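Long-range contacts in uracil-DNA glycosylase (Sulfolobus tokodaii str. 7, PDB 4ZBX), which belongs to the uracil-DNA glycosylase superfamily and folds as a single alpha/beta chain that carries a bound iron-sulfur cluster: residues A[25-30]-A[80-85]; A[118-123]-A[157-162]. One frame throughout, in Å; residues are numbered along the deposited sequence. Where two conformers were deposited one is given.

Contact 1. Residues A[25-30]-A[80-85]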
loop_
_atom_site.group_PDB
_atom_site.type_symbol
_atom_site.label_atom_id
_atom_site.label_comp_id
_atom_site.label_asym_id
_atom_site.label_seq_id
_atom_site.Cartn_x
_atom_site.Cartn_y
_atom_site.Cartn_z
ATOM N N ASN A 25 6.159 -4.649 16.541
ATOM C CA ASN A 25 5.206 -3.553 16.436
ATOM C C ASN A 25 4.264 -3.785 15.275
ATOM O O ASN A 25 4.712 -4.167 14.198
ATOM C CB ASN A 25 5.921 -2.216 16.213
ATOM C CG ASN A 25 6.812 -1.839 17.355
ATOM O OD1 ASN A 25 6.337 -1.374 18.396
ATOM N ND2 ASN A 25 8.116 -2.035 17.184
ATOM N N ALA A 26 2.975 -3.526 15.473
ATOM C CA ALA A 26 2.065 -3.460 14.341
ATOM C C ALA A 26 2.410 -2.220 13.526
ATOM O O ALA A 26 3.037 -1.277 14.036
ATOM C CB ALA A 26 0.619 -3.421 14.799
ATOM N N VAL A 27 1.986 -2.207 12.264
ATOM C CA VAL A 27 2.322 -1.108 11.365
ATOM C C VAL A 27 1.059 -0.476 10.800
ATOM O O VAL A 27 0.565 -0.917 9.747
ATOM C CB VAL A 27 3.215 -1.598 10.218
ATOM C CG1 VAL A 27 3.681 -0.427 9.352
ATOM C CG2 VAL A 27 4.444 -2.362 10.785
ATOM N N PRO A 28 0.534 0.561 11.484
ATOM C CA PRO A 28 -0.758 1.143 11.095
ATOM C C PRO A 28 -0.700 1.934 9.779
ATOM O O PRO A 28 -1.709 2.011 9.076
ATOM C CB PRO A 28 -1.111 2.050 12.281
ATOM C CG PRO A 28 0.166 2.317 12.987
ATOM C CD PRO A 28 1.023 1.082 12.773
ATOM N N GLY A 29 0.464 2.462 9.425
ATOM C CA GLY A 29 0.566 3.310 8.242
ATOM C C GLY A 29 0.863 4.735 8.677
ATOM O O GLY A 29 0.723 5.073 9.850
ATOM N N GLU A 30 1.277 5.582 7.745
ATOM C CA GLU A 30 1.575 6.967 8.113
ATOM C C GLU A 30 1.450 7.880 6.913
ATOM O O GLU A 30 1.569 7.429 5.757
ATOM C CB GLU A 30 2.981 7.074 8.705
ATOM C CG GLU A 30 4.078 6.761 7.701
ATOM C CD GLU A 30 5.489 6.672 8.314
ATOM O OE1 GLU A 30 5.622 6.375 9.518
ATOM O OE2 GLU A 30 6.475 6.888 7.571
ATOM N N ILE A 80 0.929 6.074 3.290
ATOM C CA ILE A 80 1.549 4.791 2.978
ATOM C C ILE A 80 1.109 3.755 3.996
ATOM O O ILE A 80 1.231 3.978 5.201
ATOM C CB ILE A 80 3.088 4.882 2.999
ATOM C CG1 ILE A 80 3.555 5.898 1.952
ATOM C CG2 ILE A 80 3.696 3.508 2.746
ATOM C CD1 ILE A 80 5.075 6.188 1.959
ATOM N N THR A 81 0.572 2.650 3.518
ATOM C CA THR A 81 0.175 1.609 4.440
ATOM C C THR A 81 0.310 0.237 3.754
ATOM O O THR A 81 0.959 0.110 2.714
ATOM C CB THR A 81 -1.261 1.895 5.001
ATOM O OG1 THR A 81 -1.564 0.972 6.058
ATOM C CG2 THR A 81 -2.328 1.808 3.926
ATOM N N ASN A 82 -0.307 -0.769 4.366
ATOM C CA ASN A 82 -0.186 -2.169 3.964
ATOM C C ASN A 82 -1.548 -2.849 4.069
ATOM O O ASN A 82 -2.339 -2.494 4.942
ATOM C CB ASN A 82 0.816 -2.914 4.861
ATOM C CG ASN A 82 2.158 -2.197 5.004
ATOM O OD1 ASN A 82 2.283 -1.214 5.736
ATOM N ND2 ASN A 82 3.177 -2.717 4.329
ATOM N N VAL A 83 -1.822 -3.842 3.215
ATOM C CA VAL A 83 -3.106 -4.494 3.287
ATOM C C VAL A 83 -3.208 -5.314 4.590
ATOM O O VAL A 83 -4.271 -5.381 5.209
ATOM C CB VAL A 83 -3.351 -5.361 2.023
ATOM C CG1 VAL A 83 -2.295 -6.462 1.883
ATOM C CG2 VAL A 83 -4.758 -5.922 2.026
ATOM N N VAL A 84 -2.088 -5.879 5.030
ATOM C CA VAL A 84 -2.022 -6.571 6.309
ATOM C C VAL A 84 -0.983 -5.813 7.126
ATOM O O VAL A 84 0.036 -5.412 6.589
ATOM C CB VAL A 84 -1.653 -8.049 6.134
ATOM C CG1 VAL A 84 -1.222 -8.678 7.457
ATOM C CG2 VAL A 84 -2.835 -8.809 5.529
ATOM N N LYS A 85 -1.242 -5.594 8.406
ATOM C CA LYS A 85 -0.438 -4.625 9.152
ATOM C C LYS A 85 0.525 -5.229 10.175
ATOM O O LYS A 85 1.174 -4.507 10.938
ATOM C CB LYS A 85 -1.372 -3.627 9.813
ATOM C CG LYS A 85 -2.028 -2.740 8.731
ATOM C CD LYS A 85 -3.249 -2.040 9.248
ATOM C CE LYS A 85 -3.546 -0.781 8.424
ATOM N NZ LYS A 85 -3.870 -1.032 6.967
HETATM O O HOH W 1 0.596 0.081 7.394
#
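Val27 O and Thr81 OG1 and, in one of the two conformers of Asn82, its OD1 as well grip one water, water 1, which bridges the two segments midway between their backbone bonds. The water donates to Val27 O at 2.6 Å and to Asn82 OD1, and it accepts the hydroxyl proton of Thr81. Threonine suits this place because OG1 has lone pairs left for a second bond, accepted from Lys85 NZ at 3.2 Å. The torsion that turns OG1 opposite the backbone N (chi1 -171°) also brings it to 3.2 Å from Pro28 O.

Lys85 runs alongside the loop 25-30, its CB 3.3 Å from Val27 O and its CE close to Pro28 O. A bend at the last torsion (chi4 63°) then turns the amino group back to its own segment, where NZ bonds Asn82 O at 2.9 Å. NZ has three acceptors, Thr81 OG1, Asn82 O and Gln109 OE1 on helix 96-113, which would suit the three hydrogens of a protonated lysine. The side chain of Lys85 comes within about 4 Å of the bound iron-sulfur cluster.

Backbone bonds close both ends of the contact. Val27 N donates to Lys85 O at 2.8 Å, while Glu30 and Ile80 form an antiparallel hydrogen-bonded pair that adds the short strand 30-31 to the edge of the sheet. Between them Gly29 presses its CA to 3.2 Å from Ile80 O, in a backbone shape and at a separation from Thr81 OG1 that suit a residue without a side chain. The Glu30 carboxylate turns to a salt bridge with Arg53.

The acceptors found for NZ are neutral oxygens; if the amino group is protonated, their dipoles would probably help to hold the charge, and the nearby cluster may also affect it.

Contact 2. Residues A[118-123]-A[157-162]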
loop_
_atom_site.group_PDB
_atom_site.type_symbol
_atom_site.label_atom_id
_atom_site.label_comp_id
_atom_site.label_asym_id
_atom_site.label_seq_id
_atom_site.Cartn_x
_atom_site.Cartn_y
_atom_site.Cartn_z
ATOM N N ILE A 118 -4.790 5.391 -5.813
ATOM C CA ILE A 118 -4.246 4.345 -4.958
ATOM C C ILE A 118 -3.252 3.538 -5.768
ATOM O O ILE A 118 -3.605 2.914 -6.774
ATOM C CB ILE A 118 -5.316 3.386 -4.421
ATOM C CG1 ILE A 118 -6.285 4.113 -3.480
ATOM C CG2 ILE A 118 -4.622 2.226 -3.687
ATOM C CD1 ILE A 118 -7.478 3.235 -3.059
ATOM N N VAL A 119 -2.007 3.542 -5.316
ATOM C CA VAL A 119 -0.975 2.747 -5.953
ATOM C C VAL A 119 -0.829 1.445 -5.181
ATOM O O VAL A 119 -0.512 1.464 -3.986
ATOM C CB VAL A 119 0.369 3.485 -5.971
ATOM C CG1 VAL A 119 1.438 2.614 -6.603
ATOM C CG2 VAL A 119 0.223 4.805 -6.734
ATOM N N THR A 120 -1.095 0.333 -5.841
ATOM C CA THR A 120 -1.008 -0.949 -5.158
ATOM C C THR A 120 0.303 -1.600 -5.556
ATOM O O THR A 120 0.541 -1.924 -6.717
ATOM C CB THR A 120 -2.212 -1.883 -5.464
ATOM O OG1 THR A 120 -2.387 -2.065 -6.881
ATOM C CG2 THR A 120 -3.498 -1.289 -4.883
ATOM N N LEU A 121 1.148 -1.787 -4.553
ATOM C CA LEU A 121 2.512 -2.241 -4.734
ATOM C C LEU A 121 2.581 -3.738 -4.503
ATOM O O LEU A 121 2.706 -4.181 -3.370
ATOM C CB LEU A 121 3.437 -1.511 -3.743
ATOM C CG LEU A 121 3.494 0.019 -3.855
ATOM C CD1 LEU A 121 4.180 0.609 -2.607
ATOM C CD2 LEU A 121 4.221 0.463 -5.107
ATOM N N GLY A 122 2.498 -4.519 -5.569
ATOM C CA GLY A 122 2.584 -5.965 -5.438
ATOM C C GLY A 122 1.266 -6.688 -5.625
ATOM O O GLY A 122 0.205 -6.075 -5.672
ATOM N N ARG A 123 1.331 -8.013 -5.719
ATOM C CA ARG A 123 0.160 -8.789 -6.109
ATOM C C ARG A 123 -0.914 -8.892 -5.037
ATOM O O ARG A 123 -2.093 -8.974 -5.365
ATOM C CB ARG A 123 0.587 -10.192 -6.536
ATOM C CG ARG A 123 1.233 -11.003 -5.442
ATOM C CD ARG A 123 1.703 -12.324 -6.023
ATOM N NE ARG A 123 2.184 -13.241 -5.002
ATOM C CZ ARG A 123 1.513 -14.307 -4.576
ATOM N NH1 ARG A 123 0.317 -14.594 -5.081
ATOM N NH2 ARG A 123 2.041 -15.087 -3.642
ATOM N N ILE A 157 -11.796 6.943 -7.836
ATOM C CA ILE A 157 -10.421 6.752 -7.380
ATOM C C ILE A 157 -9.674 6.018 -8.471
ATOM O O ILE A 157 -10.145 5.000 -8.971
ATOM C CB ILE A 157 -10.327 5.960 -6.059
ATOM C CG1 ILE A 157 -10.973 6.745 -4.914
ATOM C CG2 ILE A 157 -8.850 5.662 -5.697
ATOM C CD1 ILE A 157 -11.154 5.939 -3.640
ATOM N N ILE A 158 -8.527 6.542 -8.877
ATOM C CA ILE A 158 -7.705 5.837 -9.864
ATOM C C ILE A 158 -6.824 4.806 -9.182
ATOM O O ILE A 158 -6.000 5.172 -8.340
ATOM C CB ILE A 158 -6.805 6.805 -10.625
ATOM C CG1 ILE A 158 -7.647 7.894 -11.293
ATOM C CG2 ILE A 158 -5.964 6.050 -11.640
ATOM C CD1 ILE A 158 -6.819 9.105 -11.677
ATOM N N VAL A 159 -6.969 3.535 -9.542
ATOM C CA VAL A 159 -6.120 2.479 -8.982
ATOM C C VAL A 159 -5.011 2.135 -9.977
ATOM O O VAL A 159 -5.276 1.865 -11.156
ATOM C CB VAL A 159 -6.950 1.227 -8.650
ATOM C CG1 VAL A 159 -6.059 0.086 -8.206
ATOM C CG2 VAL A 159 -7.986 1.562 -7.585
ATOM N N PHE A 160 -3.767 2.176 -9.512
ATOM C CA PHE A 160 -2.621 1.925 -10.378
ATOM C C PHE A 160 -1.730 0.849 -9.769
ATOM O O PHE A 160 -0.989 1.115 -8.813
ATOM C CB PHE A 160 -1.823 3.227 -10.612
ATOM C CG PHE A 160 -0.860 3.144 -11.756
ATOM C CD1 PHE A 160 -1.147 3.759 -12.964
ATOM C CD2 PHE A 160 0.313 2.420 -11.644
ATOM C CE1 PHE A 160 -0.265 3.669 -14.034
ATOM C CE2 PHE A 160 1.197 2.325 -12.716
ATOM C CZ PHE A 160 0.907 2.959 -13.908
ATOM N N PRO A 161 -1.820 -0.382 -10.296
ATOM C CA PRO A 161 -0.979 -1.446 -9.755
ATOM C C PRO A 161 0.422 -1.397 -10.319
ATOM O O PRO A 161 0.599 -1.115 -11.495
ATOM C CB PRO A 161 -1.686 -2.739 -10.206
ATOM C CG PRO A 161 -3.001 -2.306 -10.801
ATOM C CD PRO A 161 -2.788 -0.897 -11.281
ATOM N N THR A 162 1.414 -1.694 -9.488
ATOM C CA THR A 162 2.768 -1.885 -9.986
ATOM C C THR A 162 3.472 -2.970 -9.177
ATOM O O THR A 162 2.883 -3.557 -8.274
ATOM C CB THR A 162 3.575 -0.587 -9.936
ATOM O OG1 THR A 162 4.807 -0.768 -10.639
ATOM C CG2 THR A 162 3.859 -0.184 -8.505
#
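Leu121 and Thr162 leave the sheet together on one face, their ends abreast, with Leu121 CD2 pressed to 3.5 Å from Thr162 CG2, tighter than usual for two carbons. Thr162 can offer its methyl here because OG1 stands opposite the backbone N (chi1 -170°) and bonds Asp181. Thr120 and Pro161 are likewise abreast on the other face of the sheet. The Thr120 hydroxyl lies 3.3 Å from Pro161 CA, and it bonds Thr126 on helix 123-133.

The two strands are neighbours in parallel within an alpha/beta/alpha sandwich: helix 123-133 covers the face of Thr120, Val159 and Pro161, and helix 172-190 that of Val119, Phe160 and Thr162. Proline fits in strand 155-162 since the amides bonding strand 117-121 are those of Phe160 and Thr162. Thr120 N returns a longer bond of 3.1 Å to Phe160 O, from 45° above the carbonyl plane. At the far end, Ile118 crosses Ile157 at an angle, CG1 meeting CG2 at 3.7 Å. Gly122 N donates to Thr162 O at 2.9 Å, while Gly122 occupies the N-cap position of helix 123-133 in a backbone shape suited to a residue without a CB.

Both contacts are buried and belong to one mixed sheet, on opposite sides of the chain's centre, with centres about 16 Å apart. Contact 2 joins two inner parallel strands, and its regular backbone bonds and mostly apolar or threonine side chains fit a position between two helical layers. Contact 1 lies at the sheet's margin, where a loop ending in the outermost strand 30-31 meets strand 79-82 and the turn after it. There the regular pairing is brief: a water and the Lys85 carbonyl help join the segments, while the Lys85 amino group ties the turn to itself and to Gln109, its side chain near the iron-sulfur cluster. Strand 37-41 lies between the two, bonded to both 79-82 and 117-121.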